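Local coordinates for periplasmic divalent cation tolerance protein (Synechococcus elongatus, PDB 6GDX) that is a PII-like CutA protein that may bind copper but more probably carries or signals through small molecules, at residues L36-S41 with M85-T90. Sequence-based numbering, arbitrary orientation.
Sequences LLTTVS and MSFKTT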
loop_
_atom_site.group_PDB
_atom_site.type_symbol
_atom_site.label_atom_id
_atom_site.label_comp_id
_atom_site.label_asym_id
_atom_site.label_seq_id
_atom_site.Cartn_x
_atom_site.Cartn_y
_atom_site.Cartn_z
ATOM N N LEU B 36 -6.547 -6.387 4.164
ATOM C CA LEU B 36 -7.286 -6.844 2.997
ATOM C C LEU B 36 -7.529 -5.644 2.105
ATOM O O LEU B 36 -8.117 -4.637 2.539
ATOM C CB LEU B 36 -8.562 -7.558 3.402
ATOM C CG LEU B 36 -9.376 -8.123 2.245
ATOM C CD1 LEU B 36 -10.178 -9.340 2.702
ATOM C CD2 LEU B 36 -10.315 -7.128 1.590
ATOM N N LEU B 37 -7.104 -5.767 0.849
ATOM C CA LEU B 37 -7.243 -4.708 -0.153
ATOM C C LEU B 37 -8.307 -5.071 -1.147
ATOM O O LEU B 37 -8.305 -6.187 -1.702
ATOM C CB LEU B 37 -5.909 -4.534 -0.887
ATOM C CG LEU B 37 -4.673 -4.340 -0.013
ATOM C CD1 LEU B 37 -3.433 -4.254 -0.897
ATOM C CD2 LEU B 37 -4.797 -3.195 0.952
ATOM N N THR B 38 -9.233 -4.150 -1.371
ATOM C CA THR B 38 -10.242 -4.299 -2.411
ATOM C C THR B 38 -10.559 -2.911 -2.978
ATOM O O THR B 38 -10.080 -1.901 -2.453
ATOM C CB THR B 38 -11.498 -5.006 -1.892
ATOM O OG1 THR B 38 -12.361 -5.323 -2.992
ATOM C CG2 THR B 38 -12.240 -4.197 -0.883
ATOM N N THR B 39 -11.342 -2.861 -4.048
ATOM C CA THR B 39 -11.797 -1.587 -4.616
ATOM C C THR B 39 -13.294 -1.632 -4.792
ATOM O O THR B 39 -13.894 -2.689 -4.959
ATOM C CB THR B 39 -11.123 -1.270 -5.953
ATOM O OG1 THR B 39 -11.553 -2.204 -6.925
ATOM C CG2 THR B 39 -9.621 -1.281 -5.851
ATOM N N VAL B 40 -13.896 -0.434 -4.765
ATOM C CA VAL B 40 -15.281 -0.233 -5.172
ATOM C C VAL B 40 -15.306 0.966 -6.120
ATOM O O VAL B 40 -14.280 1.610 -6.355
ATOM C CB VAL B 40 -16.209 0.000 -3.963
ATOM C CG1 VAL B 40 -16.202 -1.189 -3.043
ATOM C CG2 VAL B 40 -15.827 1.263 -3.200
ATOM N N SER B 41 -16.468 1.262 -6.698
ATOM C CA SER B 41 -16.518 2.312 -7.700
ATOM C C SER B 41 -16.583 3.723 -7.118
ATOM O O SER B 41 -15.863 4.594 -7.597
ATOM C CB SER B 41 -17.700 2.099 -8.643
ATOM O OG SER B 41 -17.779 3.129 -9.600
ATOM N N MET B 85 -9.681 0.426 -0.976
ATOM C CA MET B 85 -9.968 0.191 0.424
ATOM C C MET B 85 -8.936 -0.726 1.041
ATOM O O MET B 85 -8.476 -1.675 0.384
ATOM C CB MET B 85 -11.358 -0.415 0.564
ATOM C CG MET B 85 -12.427 0.409 -0.105
ATOM S SD MET B 85 -14.112 -0.233 0.164
ATOM C CE MET B 85 -14.286 0.131 1.901
ATOM N N SER B 86 -8.551 -0.428 2.267
ATOM C CA SER B 86 -7.630 -1.246 3.038
ATOM C C SER B 86 -8.255 -1.518 4.390
ATOM O O SER B 86 -8.434 -0.594 5.198
ATOM C CB SER B 86 -6.302 -0.529 3.193
ATOM O OG SER B 86 -5.465 -1.202 4.087
ATOM N N PHE B 87 -8.598 -2.760 4.620
ATOM C CA PHE B 87 -9.243 -3.221 5.846
ATOM C C PHE B 87 -8.166 -3.793 6.762
ATOM O O PHE B 87 -7.459 -4.752 6.406
ATOM C CB PHE B 87 -10.259 -4.336 5.566
ATOM C CG PHE B 87 -11.472 -3.919 4.766
ATOM C CD1 PHE B 87 -11.399 -3.674 3.398
ATOM C CD2 PHE B 87 -12.705 -3.812 5.372
ATOM C CE1 PHE B 87 -12.514 -3.294 2.685
ATOM C CE2 PHE B 87 -13.835 -3.448 4.653
ATOM C CZ PHE B 87 -13.749 -3.220 3.302
ATOM N N LYS B 88 -8.050 -3.230 7.959
ATOM C CA LYS B 88 -7.097 -3.705 8.975
ATOM C C LYS B 88 -7.820 -4.678 9.875
ATOM O O LYS B 88 -8.812 -4.307 10.558
ATOM C CB LYS B 88 -6.604 -2.554 9.841
ATOM C CG LYS B 88 -5.563 -1.682 9.259
ATOM C CD LYS B 88 -6.022 -0.988 8.023
ATOM C CE LYS B 88 -5.113 0.170 7.712
ATOM N NZ LYS B 88 -5.449 0.734 6.387
ATOM N N THR B 89 -7.347 -5.913 9.916
ATOM C CA THR B 89 -8.008 -6.964 10.690
ATOM C C THR B 89 -6.994 -7.950 11.198
ATOM O O THR B 89 -5.787 -7.763 11.075
ATOM C CB THR B 89 -9.123 -7.587 9.817
ATOM O OG1 THR B 89 -10.002 -8.341 10.628
ATOM C CG2 THR B 89 -8.603 -8.430 8.660
ATOM N N THR B 90 -7.496 -9.010 11.806
ATOM C CA THR B 90 -6.644 -10.086 12.291
ATOM C C THR B 90 -6.842 -11.308 11.432
ATOM O O THR B 90 -7.835 -11.473 10.737
ATOM C CB THR B 90 -7.024 -10.470 13.718
ATOM O OG1 THR B 90 -8.388 -10.902 13.725
ATOM C CG2 THR B 90 -6.830 -9.329 14.717
#
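The F87 ring turns an edge to the backbone of L36, whose carbonyl O lies near the ring plane, 3.5 Å from F87 CD1. L36 CD2, well off that plane, comes within 4.0 Å of F87 CD1, the two side chains running side by side, while T38 CG2 approaches F87 CE1 obliquely at 3.7 Å. With CG anti to its own carbonyl carbon (chi1 -67°), F87 sends the ring back toward M85, which brings F87 CE1 near the T38 methyl. L36 and F87 form a hydrogen-bonded antiparallel pair, F87 N donating almost straight to L36 O (2.8 Å, 177° at the hydrogen); T38 and M85 form the next, with M85 N to T38 O also at 2.8 Å. These are the two central strands of the four-stranded antiparallel sheet in the ferredoxin-like fold of the PII superfamily. L36, T38, M85 and F87 share the face on which helix 43-55 packs, with L49 against M85 and A53 against F87. On this helix-covered face M85 SD also rests 3.9 Å from V40 CG1. T38 OG1 hydrogen-bonds E111 O and H105. On the reverse face, at the non-hydrogen-bonded pair, L37 CD2 sits 3.8 Å from S86 OG, which accepts a hydrogen bond from K88 NZ (3.0 Å).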